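Long-range contacts in putative transcription regulator (Lactobacillus plantarum, PDB 3K69), which probably binds DNA as a winged-helix transcriptional regulator of the Rrf2 type: residues A[75-80]-A[138-143]; A[9-14]-A[81-86]; A[57-62]-A[69-74]; A[19-24]-A[32-37]. One frame throughout, in Å; residues are numbered along the deposited sequence. Where two conformers were deposited one is given.

Helix 9-22 and helix 79-86 tie the four contacts together. Contact 1 sets the start of helix 79-86 against that of helix 140-148, and contact 2, its centre about 12 Å away, packs helix 79-86 on helix 9-22; they meet where Met140 touches Leu82. At the other end of helix 9-22, contact 4 holds helix 31-38, and contact 3 forms the base of the hairpin of strands 59-61 and 67-69, their centres about 12 Å apart, with Leu58 and Leu70 pressed on Leu21. Contacts 1 and 4 are about 18 Å apart between centres, yet Leu19 touches both Met140 and Leu143. The dimethyl sulfoxide lies at contact 2; contacts 1, 2 and 4 touch the second subunit.

Contact 1: residues A[75-80]-A[138-143]; sequences ADMNLG and FTMADL
Phe138 meets Leu79 through its CB, 3.9 Å from Leu79 CD2, while its ring lies among other aromatics: Asp142 OD2 lies in plane at one edge, Tyr134 and Phe153 make edge-to-face pairs with it, and His156 meets it too. The amide of Asn78 finds its partners away from Phe138, ND2 bound to His136 O and OD1 accepting from Asp81 N and, weakly, Gly80 N. The motif is two helix N-termini joined by a single beta bridge between their N-caps, Asn78 and Thr139. Leu79 N makes a nearly straight bond to Phe138 O (2.8 Å, 167°), and Met140 N donates to Met77 O at 2.9 Å. Thr139 and Asp142 form a capping box: Thr139 N lies 2.7 Å from Asp142 OD2, which accepts with its anti lone pair. In return Thr139 OG1, tucked over its own backbone (chi1 72°), accepts weak bonds from Ala141 N and Asp142 N. Replacing Thr139 by a valine would probably leave those two amides without their capping oxygen. Leu123 of the second subunit packs on Leu79, whose CD1 lies 3.6 Å from the SE atom of selenomethionine Met140 and 3.7 Å from Leu143 CD1.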
loop_
_atom_site.group_PDB
_atom_site.type_symbol
_atom_site.label_atom_id
_atom_site.label_comp_id
_atom_site.label_asym_id
_atom_site.label_seq_id
_atom_site.Cartn_x
_atom_site.Cartn_y
_atom_site.Cartn_z
ATOM N N ALA A 75 -13.036 -22.057 2.003
ATOM C CA ALA A 75 -12.128 -22.324 3.120
ATOM C C ALA A 75 -10.730 -22.713 2.623
ATOM O O ALA A 75 -9.765 -22.509 3.315
ATOM C CB ALA A 75 -12.710 -23.373 4.102
ATOM N N ASP A 76 -10.623 -23.192 1.389
ATOM C CA ASP A 76 -9.316 -23.601 0.835
ATOM C C ASP A 76 -8.595 -22.537 0.014
ATOM O O ASP A 76 -7.548 -22.808 -0.571
ATOM C CB ASP A 76 -9.493 -24.890 0.014
ATOM C CG ASP A 76 -10.050 -26.040 0.870
ATOM O OD1 ASP A 76 -9.511 -26.247 1.966
ATOM O OD2 ASP A 76 -10.994 -26.732 0.456
HETATM N N MSE A 77 -9.151 -21.331 -0.003
HETATM C CA MSE A 77 -8.590 -20.175 -0.697
HETATM C C MSE A 77 -8.050 -19.172 0.298
HETATM O O MSE A 77 -8.806 -18.388 0.878
HETATM C CB MSE A 77 -9.653 -19.503 -1.523
HETATM C CG MSE A 77 -10.292 -20.454 -2.476
HETATM SE SE MSE A 77 -11.749 -19.615 -3.472
HETATM C CE MSE A 77 -12.316 -21.226 -4.445
ATOM N N ASN A 78 -6.744 -19.242 0.524
ATOM C CA ASN A 78 -6.068 -18.250 1.329
ATOM C C ASN A 78 -6.191 -16.857 0.718
ATOM O O ASN A 78 -5.872 -16.632 -0.465
ATOM C CB ASN A 78 -4.577 -18.596 1.501
ATOM C CG ASN A 78 -3.912 -17.723 2.525
ATOM O OD1 ASN A 78 -3.437 -16.632 2.192
ATOM N ND2 ASN A 78 -3.938 -18.147 3.801
ATOM N N LEU A 79 -6.628 -15.909 1.539
ATOM C CA LEU A 79 -6.861 -14.547 1.106
ATOM C C LEU A 79 -5.572 -13.850 0.673
ATOM O O LEU A 79 -5.568 -13.075 -0.226
ATOM C CB LEU A 79 -7.572 -13.768 2.223
ATOM C CG LEU A 79 -8.504 -12.616 1.846
ATOM C CD1 LEU A 79 -9.672 -13.055 0.954
ATOM C CD2 LEU A 79 -8.988 -12.054 3.172
ATOM N N GLY A 80 -4.470 -14.164 1.326
ATOM C CA GLY A 80 -3.191 -13.668 0.965
ATOM C C GLY A 80 -2.640 -14.203 -0.314
ATOM O O GLY A 80 -2.054 -13.455 -1.069
ATOM N N PHE A 138 -6.019 -15.222 6.736
ATOM C CA PHE A 138 -7.437 -15.490 6.486
ATOM C C PHE A 138 -7.663 -16.258 5.218
ATOM O O PHE A 138 -6.779 -16.339 4.351
ATOM C CB PHE A 138 -8.245 -14.189 6.363
ATOM C CG PHE A 138 -8.099 -13.286 7.548
ATOM C CD1 PHE A 138 -8.619 -13.650 8.774
ATOM C CD2 PHE A 138 -7.390 -12.116 7.451
ATOM C CE1 PHE A 138 -8.448 -12.826 9.895
ATOM C CE2 PHE A 138 -7.201 -11.317 8.559
ATOM C CZ PHE A 138 -7.753 -11.668 9.772
ATOM N N THR A 139 -8.898 -16.743 5.090
ATOM C CA THR A 139 -9.377 -17.379 3.873
ATOM C C THR A 139 -10.586 -16.640 3.368
ATOM O O THR A 139 -11.122 -15.773 4.032
ATOM C CB THR A 139 -9.787 -18.868 4.058
ATOM O OG1 THR A 139 -11.006 -18.944 4.798
ATOM C CG2 THR A 139 -8.690 -19.697 4.729
HETATM N N MSE A 140 -11.022 -17.039 2.179
HETATM C CA MSE A 140 -12.268 -16.549 1.619
HETATM C C MSE A 140 -13.473 -16.900 2.491
HETATM O O MSE A 140 -14.469 -16.187 2.419
HETATM C CB MSE A 140 -12.482 -17.103 0.188
HETATM C CG MSE A 140 -11.710 -16.372 -0.913
HETATM SE SE MSE A 140 -12.227 -14.479 -1.130
HETATM C CE MSE A 140 -14.154 -14.752 -1.669
ATOM N N ALA A 141 -13.402 -17.987 3.289
ATOM C CA ALA A 141 -14.472 -18.319 4.215
ATOM C C ALA A 141 -14.549 -17.272 5.333
ATOM O O ALA A 141 -15.612 -16.937 5.777
ATOM C CB ALA A 141 -14.271 -19.757 4.816
ATOM N N ASP A 142 -13.401 -16.783 5.805
ATOM C CA ASP A 142 -13.370 -15.654 6.761
ATOM C C ASP A 142 -13.993 -14.420 6.125
ATOM O O ASP A 142 -14.702 -13.675 6.779
ATOM C CB ASP A 142 -11.936 -15.336 7.185
ATOM C CG ASP A 142 -11.263 -16.497 7.913
ATOM O OD1 ASP A 142 -11.830 -16.955 8.907
ATOM O OD2 ASP A 142 -10.175 -16.957 7.498
ATOM N N LEU A 143 -13.722 -14.185 4.838
ATOM C CA LEU A 143 -14.237 -12.990 4.193
ATOM C C LEU A 143 -15.742 -13.094 4.048
ATOM O O LEU A 143 -16.456 -12.151 4.324
ATOM C CB LEU A 143 -13.549 -12.697 2.852
ATOM C CG LEU A 143 -13.827 -11.323 2.193
ATOM C CD1 LEU A 143 -12.625 -10.871 1.368
ATOM C CD2 LEU A 143 -15.103 -11.326 1.342
#

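Contact 2: residues A[9-14]-A[81-86]; sequences LDFSVA and DLYDLT. With DMS (dimethyl sulfoxide), chain C.
Tyr83 turns its ring edge to the face of Phe11 and sends its hydroxyl on to a dimethyl sulfoxide, probably from the crystallisation liquor; the 2.4 Å between Tyr83 OH and DMS O is so short that its exact value is doubtful. In the T-shaped pair the ring centroids are 5.1 Å apart with planes at 58°, and Tyr83 CD2 sits 3.8 Å above the middle of the Phe11 ring. At the edge of that ring, in its plane, lies Thr86 OG1, 3.5 Å from Phe11 CD1. Threonine suits this buried place because its hydroxyl turns back to its own helix (chi1 62°), donating to Leu82 O at 3.1 Å, an oxygen that also takes Thr86 N. Its CG2 meets Ala14 CB at 3.8 Å; the axes of the two short segments come within 8.9 Å, their N-to-C directions 130° apart. A water bridges Thr86 O and, weakly, Asp10 OD2. Tyr135 stacks on Tyr83, and Phe124 of the second subunit packs on Phe11. The arrangement, with helix 46-54 beside Ala14 and Leu82, is consistent with a winged helix-turn-helix domain in which the helix after the wing packs back on the first.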
loop_
_atom_site.group_PDB
_atom_site.type_symbol
_atom_site.label_atom_id
_atom_site.label_comp_id
_atom_site.label_asym_id
_atom_site.label_seq_id
_atom_site.Cartn_x
_atom_site.Cartn_y
_atom_site.Cartn_z
ATOM N N LEU A 9 -7.960 -2.506 -8.140
ATOM C CA LEU A 9 -9.364 -2.960 -8.224
ATOM C C LEU A 9 -9.489 -4.488 -8.478
ATOM O O LEU A 9 -10.527 -5.114 -8.184
ATOM C CB LEU A 9 -10.100 -2.173 -9.297
ATOM C CG LEU A 9 -11.618 -2.290 -9.437
ATOM C CD1 LEU A 9 -12.416 -2.033 -8.117
ATOM C CD2 LEU A 9 -12.030 -1.314 -10.514
ATOM N N ASP A 10 -8.409 -5.086 -8.965
ATOM C CA ASP A 10 -8.428 -6.483 -9.356
ATOM C C ASP A 10 -8.713 -7.403 -8.181
ATOM O O ASP A 10 -9.310 -8.436 -8.389
ATOM C CB ASP A 10 -7.102 -6.903 -10.001
ATOM C CG ASP A 10 -6.945 -6.364 -11.437
ATOM O OD1 ASP A 10 -7.938 -5.861 -11.995
ATOM O OD2 ASP A 10 -5.847 -6.448 -12.008
ATOM N N PHE A 11 -8.175 -7.094 -6.992
ATOM C CA PHE A 11 -8.435 -7.923 -5.830
ATOM C C PHE A 11 -9.952 -8.009 -5.556
ATOM O O PHE A 11 -10.521 -9.112 -5.410
ATOM C CB PHE A 11 -7.691 -7.410 -4.594
ATOM C CG PHE A 11 -7.960 -8.235 -3.320
ATOM C CD1 PHE A 11 -7.483 -9.532 -3.209
ATOM C CD2 PHE A 11 -8.626 -7.695 -2.252
ATOM C CE1 PHE A 11 -7.721 -10.282 -2.073
ATOM C CE2 PHE A 11 -8.824 -8.428 -1.094
ATOM C CZ PHE A 11 -8.372 -9.732 -1.016
ATOM N N SER A 12 -10.605 -6.857 -5.487
ATOM C CA SER A 12 -12.062 -6.824 -5.288
ATOM C C SER A 12 -12.826 -7.527 -6.396
ATOM O O SER A 12 -13.791 -8.218 -6.140
ATOM C CB SER A 12 -12.549 -5.377 -5.150
ATOM O OG SER A 12 -13.966 -5.304 -4.918
ATOM N N VAL A 13 -12.402 -7.354 -7.642
ATOM C CA VAL A 13 -13.025 -8.066 -8.762
ATOM C C VAL A 13 -12.968 -9.573 -8.524
ATOM O O VAL A 13 -13.960 -10.247 -8.732
ATOM C CB VAL A 13 -12.390 -7.703 -10.104
ATOM C CG1 VAL A 13 -12.944 -8.610 -11.245
ATOM C CG2 VAL A 13 -12.657 -6.233 -10.396
ATOM N N ALA A 14 -11.817 -10.082 -8.058
ATOM C CA ALA A 14 -11.667 -11.506 -7.777
ATOM C C ALA A 14 -12.503 -11.958 -6.581
ATOM O O ALA A 14 -13.201 -12.931 -6.680
ATOM C CB ALA A 14 -10.247 -11.875 -7.587
ATOM N N ASP A 81 -2.806 -15.498 -0.547
ATOM C CA ASP A 81 -2.555 -16.084 -1.853
ATOM C C ASP A 81 -3.353 -15.344 -2.925
ATOM O O ASP A 81 -2.807 -14.956 -3.927
ATOM C CB ASP A 81 -2.924 -17.574 -1.876
ATOM C CG ASP A 81 -1.961 -18.434 -1.085
ATOM O OD1 ASP A 81 -0.859 -17.936 -0.773
ATOM O OD2 ASP A 81 -2.308 -19.605 -0.789
ATOM N N LEU A 82 -4.628 -15.119 -2.698
ATOM C CA LEU A 82 -5.447 -14.384 -3.676
ATOM C C LEU A 82 -4.948 -12.947 -3.917
ATOM O O LEU A 82 -4.816 -12.505 -5.077
ATOM C CB LEU A 82 -6.916 -14.385 -3.226
ATOM C CG LEU A 82 -7.898 -13.765 -4.223
ATOM C CD1 LEU A 82 -7.811 -14.507 -5.570
ATOM C CD2 LEU A 82 -9.368 -13.745 -3.606
ATOM N N TYR A 83 -4.644 -12.239 -2.820
ATOM C CA TYR A 83 -4.128 -10.855 -2.869
ATOM C C TYR A 83 -2.820 -10.814 -3.692
ATOM O O TYR A 83 -2.653 -9.964 -4.558
ATOM C CB TYR A 83 -3.901 -10.267 -1.441
ATOM C CG TYR A 83 -3.588 -8.789 -1.480
ATOM C CD1 TYR A 83 -2.281 -8.333 -1.715
ATOM C CD2 TYR A 83 -4.605 -7.847 -1.366
ATOM C CE1 TYR A 83 -2.006 -6.979 -1.829
ATOM C CE2 TYR A 83 -4.335 -6.455 -1.473
ATOM C CZ TYR A 83 -3.032 -6.037 -1.718
ATOM O OH TYR A 83 -2.730 -4.685 -1.822
ATOM N N ASP A 84 -1.913 -11.744 -3.394
ATOM C CA ASP A 84 -0.620 -11.784 -4.026
ATOM C C ASP A 84 -0.754 -12.082 -5.516
ATOM O O ASP A 84 -0.013 -11.512 -6.337
ATOM C CB ASP A 84 0.326 -12.781 -3.341
ATOM C CG ASP A 84 0.660 -12.417 -1.886
ATOM O OD1 ASP A 84 0.459 -11.254 -1.414
ATOM O OD2 ASP A 84 1.112 -13.353 -1.190
ATOM N N LEU A 85 -1.717 -12.935 -5.880
ATOM C CA LEU A 85 -1.976 -13.219 -7.289
ATOM C C LEU A 85 -2.550 -12.019 -8.028
ATOM O O LEU A 85 -2.093 -11.678 -9.107
ATOM C CB LEU A 85 -2.886 -14.452 -7.445
ATOM C CG LEU A 85 -3.270 -14.932 -8.860
ATOM C CD1 LEU A 85 -2.031 -15.378 -9.684
ATOM C CD2 LEU A 85 -4.347 -16.035 -8.725
ATOM N N THR A 86 -3.540 -11.370 -7.460
ATOM C CA THR A 86 -4.233 -10.297 -8.144
ATOM C C THR A 86 -3.480 -8.973 -8.088
ATOM O O THR A 86 -3.670 -8.141 -8.954
ATOM C CB THR A 86 -5.671 -10.128 -7.596
ATOM O OG1 THR A 86 -5.633 -9.781 -6.216
ATOM C CG2 THR A 86 -6.486 -11.429 -7.785
HETATM S S DMS C . -5.840 -2.805 -1.573
HETATM O O DMS C . -4.090 -2.718 -1.933
HETATM C C1 DMS C . -6.458 -1.345 -0.718
HETATM C C2 DMS C . -6.754 -2.617 -3.141
HETATM O O HOH W 1 -3.698 -9.165 -11.992
#

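Contact 3: residues A[57-62]-A[69-74]; sequences YLTGTV and QLDLAL
Leu58 and Leu70 carry the tight side of this contact, Thr59, Gln69 and Asp71 its watery side. On the inner side Leu70 CD1 lies 3.8 Å from Leu58 CD2 and only 3.2 Å from Tyr57 O. Leu70 CG stands anti to the backbone N (chi1 -175°), which carries CD1 in toward segment 57-62. Both leucines rest on Leu21 of helix 9-22, and Leu70 touches Met77 as well; branched aliphatic side chains suit a place where a thin hairpin must be anchored on helices.

Thr59 and Gln69 are an antiparallel hydrogen-bonded pair. Thr59 N approaches Gln69 O in the carbonyl plane at 2.9 Å, whereas Gln69 N reaches Thr59 O at 3.1 Å from above its carbonyl plane. Their side chains run side by side in the same direction, and Thr59 OG1 lies 3.4 Å from Gln69 CB.

On this polar side water takes over from direct contact. One water joins Thr59 OG1, Gln69 OE1 and Asp71 OD2; the glutamine amide also holds Lys28 NZ through OE1 and Arg25 O through NE2, so it ties the strand to the loop after helix 9-22. Asp71 approaches with less grip, its OD2 3.6 Å from Thr59 CG2. Where the two segments part beyond the pair, a second water fills in for the next direct bond, giving a proton to Tyr57 O at 2.8 Å and accepting one from Asp71 N. With Thr61 and Gly67 bonded further along, this is the base of a two-stranded antiparallel hairpin, probably the wing of a winged-helix domain.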
loop_
_atom_site.group_PDB
_atom_site.type_symbol
_atom_site.label_atom_id
_atom_site.label_comp_id
_atom_site.label_asym_id
_atom_site.label_seq_id
_atom_site.Cartn_x
_atom_site.Cartn_y
_atom_site.Cartn_z
ATOM N N TYR A 57 -8.778 -21.600 -9.594
ATOM C CA TYR A 57 -9.872 -21.131 -8.721
ATOM C C TYR A 57 -11.243 -21.504 -9.246
ATOM O O TYR A 57 -12.147 -21.776 -8.464
ATOM C CB TYR A 57 -9.844 -19.604 -8.483
ATOM C CG TYR A 57 -8.710 -19.155 -7.593
ATOM C CD1 TYR A 57 -7.446 -18.895 -8.108
ATOM C CD2 TYR A 57 -8.913 -18.953 -6.242
ATOM C CE1 TYR A 57 -6.390 -18.475 -7.257
ATOM C CE2 TYR A 57 -7.874 -18.564 -5.390
ATOM C CZ TYR A 57 -6.606 -18.348 -5.904
ATOM O OH TYR A 57 -5.618 -17.908 -5.057
ATOM N N LEU A 58 -11.373 -21.511 -10.573
ATOM C CA LEU A 58 -12.636 -21.546 -11.274
ATOM C C LEU A 58 -12.466 -22.481 -12.453
ATOM O O LEU A 58 -11.379 -22.552 -13.016
ATOM C CB LEU A 58 -12.971 -20.156 -11.835
ATOM C CG LEU A 58 -13.053 -18.960 -10.940
ATOM C CD1 LEU A 58 -13.406 -17.707 -11.742
ATOM C CD2 LEU A 58 -14.071 -19.264 -9.841
ATOM N N THR A 59 -13.518 -23.211 -12.801
ATOM C CA THR A 59 -13.598 -23.849 -14.111
ATOM C C THR A 59 -14.158 -22.850 -15.143
ATOM O O THR A 59 -14.789 -21.876 -14.784
ATOM C CB THR A 59 -14.482 -25.113 -14.114
ATOM O OG1 THR A 59 -15.838 -24.724 -13.908
ATOM C CG2 THR A 59 -14.017 -26.110 -13.044
ATOM N N GLY A 60 -13.902 -23.093 -16.425
ATOM C CA GLY A 60 -14.279 -22.140 -17.463
ATOM C C GLY A 60 -14.570 -22.714 -18.849
ATOM O O GLY A 60 -13.770 -22.536 -19.750
ATOM N N THR A 61 -15.735 -23.344 -19.009
ATOM C CA THR A 61 -16.157 -23.894 -20.288
ATOM C C THR A 61 -16.501 -22.767 -21.266
ATOM O O THR A 61 -17.138 -21.771 -20.908
ATOM C CB THR A 61 -17.373 -24.846 -20.165
ATOM O OG1 THR A 61 -18.598 -24.100 -20.176
ATOM C CG2 THR A 61 -17.287 -25.687 -18.899
ATOM N N VAL A 62 -16.062 -22.936 -22.496
ATOM C CA VAL A 62 -16.275 -21.954 -23.564
ATOM C C VAL A 62 -17.466 -22.341 -24.445
ATOM O O VAL A 62 -17.677 -23.523 -24.764
ATOM C CB VAL A 62 -14.998 -21.810 -24.415
ATOM C CG1 VAL A 62 -15.192 -20.800 -25.546
ATOM C CG2 VAL A 62 -13.801 -21.449 -23.509
ATOM N N GLN A 69 -17.485 -21.388 -13.405
ATOM C CA GLN A 69 -18.160 -22.124 -12.374
ATOM C C GLN A 69 -17.151 -22.380 -11.226
ATOM O O GLN A 69 -15.927 -22.502 -11.423
ATOM C CB GLN A 69 -18.783 -23.400 -12.955
ATOM C CG GLN A 69 -19.690 -24.154 -11.979
ATOM C CD GLN A 69 -20.494 -25.269 -12.669
ATOM O OE1 GLN A 69 -19.999 -25.928 -13.578
ATOM N NE2 GLN A 69 -21.738 -25.449 -12.250
ATOM N N LEU A 70 -17.664 -22.321 -10.018
ATOM C CA LEU A 70 -16.880 -22.585 -8.835
ATOM C C LEU A 70 -17.312 -23.938 -8.322
ATOM O O LEU A 70 -18.489 -24.152 -8.072
ATOM C CB LEU A 70 -17.154 -21.521 -7.769
ATOM C CG LEU A 70 -16.324 -21.589 -6.518
ATOM C CD1 LEU A 70 -14.839 -21.331 -6.795
ATOM C CD2 LEU A 70 -16.877 -20.634 -5.356
ATOM N N ASP A 71 -16.345 -24.824 -8.114
ATOM C CA ASP A 71 -16.604 -26.103 -7.494
ATOM C C ASP A 71 -15.607 -26.423 -6.390
ATOM O O ASP A 71 -15.522 -27.566 -5.970
ATOM C CB ASP A 71 -16.681 -27.253 -8.533
ATOM C CG ASP A 71 -15.383 -27.452 -9.329
ATOM O OD1 ASP A 71 -14.316 -26.957 -8.913
ATOM O OD2 ASP A 71 -15.419 -28.111 -10.393
ATOM N N LEU A 72 -14.885 -25.424 -5.900
ATOM C CA LEU A 72 -13.972 -25.602 -4.772
ATOM C C LEU A 72 -14.489 -24.795 -3.563
ATOM O O LEU A 72 -15.426 -23.986 -3.693
ATOM C CB LEU A 72 -12.543 -25.217 -5.168
ATOM C CG LEU A 72 -11.929 -26.042 -6.325
ATOM C CD1 LEU A 72 -10.703 -25.309 -6.857
ATOM C CD2 LEU A 72 -11.538 -27.459 -5.885
ATOM N N ALA A 73 -13.890 -25.048 -2.394
ATOM C CA ALA A 73 -14.329 -24.460 -1.133
ATOM C C ALA A 73 -13.616 -23.152 -0.885
ATOM O O ALA A 73 -12.381 -23.089 -1.005
ATOM C CB ALA A 73 -14.024 -25.417 0.033
ATOM N N LEU A 74 -14.365 -22.133 -0.468
ATOM C CA LEU A 74 -13.808 -20.857 0.007
ATOM C C LEU A 74 -12.810 -21.050 1.155
ATOM O O LEU A 74 -11.839 -20.315 1.260
ATOM C CB LEU A 74 -14.913 -19.920 0.498
ATOM C CG LEU A 74 -16.046 -19.444 -0.436
ATOM C CD1 LEU A 74 -16.633 -18.086 0.046
ATOM C CD2 LEU A 74 -15.647 -19.347 -1.880
HETATM O O HOH W 2 -13.656 -24.128 -8.884
HETATM O O HOH W 3 -17.345 -26.944 -12.736
#

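Contact 4: residues A[19-24]-A[32-37]; sequences LYLDAH and RELAQS
Tyr20 reaches across to helix 31-38 and gives its hydroxyl proton to Glu33: Tyr20 OH lies 2.6 Å from Glu33 OE2, which accepts with its anti lone pair. Two extended conformations make this possible: CG of Tyr20 stands anti to the backbone N (chi1 -173°), carrying the ring across to helix 31-38, and the Glu33 chain is stretched out (chi1 -179°). Glu33 OE2 lies at the ring edge, in its plane, while the carboxylate plane stands 87° from the ring. Nearer the ring's root, Leu34 CD2 packs 3.6 Å from Tyr20 CD2, while Ser37 OG comes within 3.4 Å of Tyr20 CD1; the short serine leaves room for the ring and makes a weak bond to His16. The imidazole of His24 folds back, ND1 lying 3.6 Å above one face of the Tyr20 ring while it donates to Tyr20 O. Ala23 N reaches that oxygen from the opposite face of its plane. A phenylalanine in place of Tyr20 would probably leave Glu33 OE2 without its phenolic donor. The arrangement is consistent with the first helix packing on the second in the three-helix bundle of a helix-turn-helix domain, with helix 46-54 probably the recognition helix.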
loop_
_atom_site.group_PDB
_atom_site.type_symbol
_atom_site.label_atom_id
_atom_site.label_comp_id
_atom_site.label_asym_id
_atom_site.label_seq_id
_atom_site.Cartn_x
_atom_site.Cartn_y
_atom_site.Cartn_z
ATOM N N LEU A 19 -17.286 -14.790 -4.752
ATOM C CA LEU A 19 -18.504 -14.804 -3.943
ATOM C C LEU A 19 -19.757 -15.004 -4.812
ATOM O O LEU A 19 -20.665 -15.745 -4.450
ATOM C CB LEU A 19 -18.625 -13.551 -3.092
ATOM C CG LEU A 19 -17.591 -13.362 -1.983
ATOM C CD1 LEU A 19 -17.613 -11.895 -1.595
ATOM C CD2 LEU A 19 -17.854 -14.267 -0.828
ATOM N N TYR A 20 -19.779 -14.388 -5.980
ATOM C CA TYR A 20 -20.921 -14.497 -6.863
ATOM C C TYR A 20 -21.068 -15.935 -7.348
ATOM O O TYR A 20 -22.173 -16.525 -7.280
ATOM C CB TYR A 20 -20.812 -13.548 -8.046
ATOM C CG TYR A 20 -22.068 -13.522 -8.885
ATOM C CD1 TYR A 20 -23.102 -12.626 -8.581
ATOM C CD2 TYR A 20 -22.252 -14.410 -9.954
ATOM C CE1 TYR A 20 -24.284 -12.583 -9.337
ATOM C CE2 TYR A 20 -23.453 -14.382 -10.721
ATOM C CZ TYR A 20 -24.448 -13.451 -10.412
ATOM O OH TYR A 20 -25.635 -13.404 -11.127
ATOM N N LEU A 21 -19.949 -16.509 -7.792
ATOM C CA LEU A 21 -19.944 -17.900 -8.248
ATOM C C LEU A 21 -20.316 -18.910 -7.123
ATOM O O LEU A 21 -20.983 -19.902 -7.385
ATOM C CB LEU A 21 -18.618 -18.240 -8.924
ATOM C CG LEU A 21 -18.342 -17.451 -10.226
ATOM C CD1 LEU A 21 -16.948 -17.641 -10.733
ATOM C CD2 LEU A 21 -19.371 -17.715 -11.337
ATOM N N ASP A 22 -19.908 -18.626 -5.892
ATOM C CA ASP A 22 -20.271 -19.434 -4.723
ATOM C C ASP A 22 -21.799 -19.417 -4.523
ATOM O O ASP A 22 -22.327 -20.373 -4.005
ATOM C CB ASP A 22 -19.572 -18.882 -3.461
ATOM C CG ASP A 22 -19.958 -19.617 -2.188
ATOM O OD1 ASP A 22 -19.497 -20.768 -2.018
ATOM O OD2 ASP A 22 -20.697 -19.041 -1.360
ATOM N N ALA A 23 -22.485 -18.345 -4.924
ATOM C CA ALA A 23 -23.956 -18.244 -4.762
ATOM C C ALA A 23 -24.683 -18.944 -5.891
ATOM O O ALA A 23 -25.890 -19.105 -5.857
ATOM C CB ALA A 23 -24.407 -16.750 -4.651
ATOM N N HIS A 24 -23.958 -19.393 -6.909
ATOM C CA HIS A 24 -24.584 -19.940 -8.093
ATOM C C HIS A 24 -23.822 -21.175 -8.559
ATOM O O HIS A 24 -23.506 -21.306 -9.736
ATOM C CB HIS A 24 -24.609 -18.869 -9.182
ATOM C CG HIS A 24 -25.532 -17.734 -8.883
ATOM N ND1 HIS A 24 -25.098 -16.538 -8.341
ATOM C CD2 HIS A 24 -26.875 -17.635 -8.988
ATOM C CE1 HIS A 24 -26.140 -15.745 -8.152
ATOM N NE2 HIS A 24 -27.225 -16.383 -8.549
ATOM N N ARG A 32 -20.560 -11.565 -18.874
ATOM C CA ARG A 32 -21.573 -10.525 -18.916
ATOM C C ARG A 32 -22.415 -10.495 -17.655
ATOM O O ARG A 32 -22.699 -9.420 -17.158
ATOM C CB ARG A 32 -22.437 -10.657 -20.174
ATOM C CG ARG A 32 -21.780 -9.894 -21.306
ATOM C CD ARG A 32 -22.399 -10.095 -22.674
ATOM N NE ARG A 32 -21.545 -9.470 -23.691
ATOM N N GLU A 33 -22.747 -11.669 -17.126
ATOM C CA GLU A 33 -23.515 -11.779 -15.900
ATOM C C GLU A 33 -22.715 -11.325 -14.680
ATOM O O GLU A 33 -23.217 -10.597 -13.830
ATOM C CB GLU A 33 -24.003 -13.225 -15.720
ATOM C CG GLU A 33 -24.832 -13.407 -14.469
ATOM C CD GLU A 33 -25.432 -14.793 -14.287
ATOM O OE1 GLU A 33 -25.608 -15.525 -15.281
ATOM O OE2 GLU A 33 -25.709 -15.143 -13.116
ATOM N N LEU A 34 -21.467 -11.774 -14.585
ATOM C CA LEU A 34 -20.569 -11.316 -13.532
ATOM C C LEU A 34 -20.362 -9.797 -13.608
ATOM O O LEU A 34 -20.394 -9.105 -12.566
ATOM C CB LEU A 34 -19.224 -12.042 -13.585
ATOM C CG LEU A 34 -19.153 -13.482 -13.069
ATOM C CD1 LEU A 34 -17.923 -14.208 -13.615
ATOM C CD2 LEU A 34 -19.142 -13.538 -11.524
ATOM N N ALA A 35 -20.146 -9.269 -14.811
ATOM C CA ALA A 35 -19.937 -7.827 -14.947
ATOM C C ALA A 35 -21.162 -7.024 -14.466
ATOM O O ALA A 35 -21.010 -6.061 -13.710
ATOM C CB ALA A 35 -19.559 -7.464 -16.347
ATOM N N GLN A 36 -22.371 -7.435 -14.847
ATOM C CA GLN A 36 -23.590 -6.854 -14.239
ATOM C C GLN A 36 -23.484 -6.745 -12.700
ATOM O O GLN A 36 -23.685 -5.669 -12.146
ATOM C CB GLN A 36 -24.833 -7.670 -14.585
ATOM C CG GLN A 36 -25.288 -7.613 -16.045
ATOM C CD GLN A 36 -26.424 -8.616 -16.361
ATOM O OE1 GLN A 36 -26.441 -9.770 -15.872
ATOM N NE2 GLN A 36 -27.378 -8.171 -17.167
ATOM N N SER A 37 -23.158 -7.845 -12.016
ATOM C CA SER A 37 -23.020 -7.838 -10.548
ATOM C C SER A 37 -21.872 -6.940 -10.036
ATOM O O SER A 37 -22.026 -6.244 -9.042
ATOM C CB SER A 37 -22.849 -9.275 -10.007
ATOM O OG SER A 37 -22.503 -9.305 -8.620
HETATM O O HOH W 4 -25.640 -10.303 -12.487
#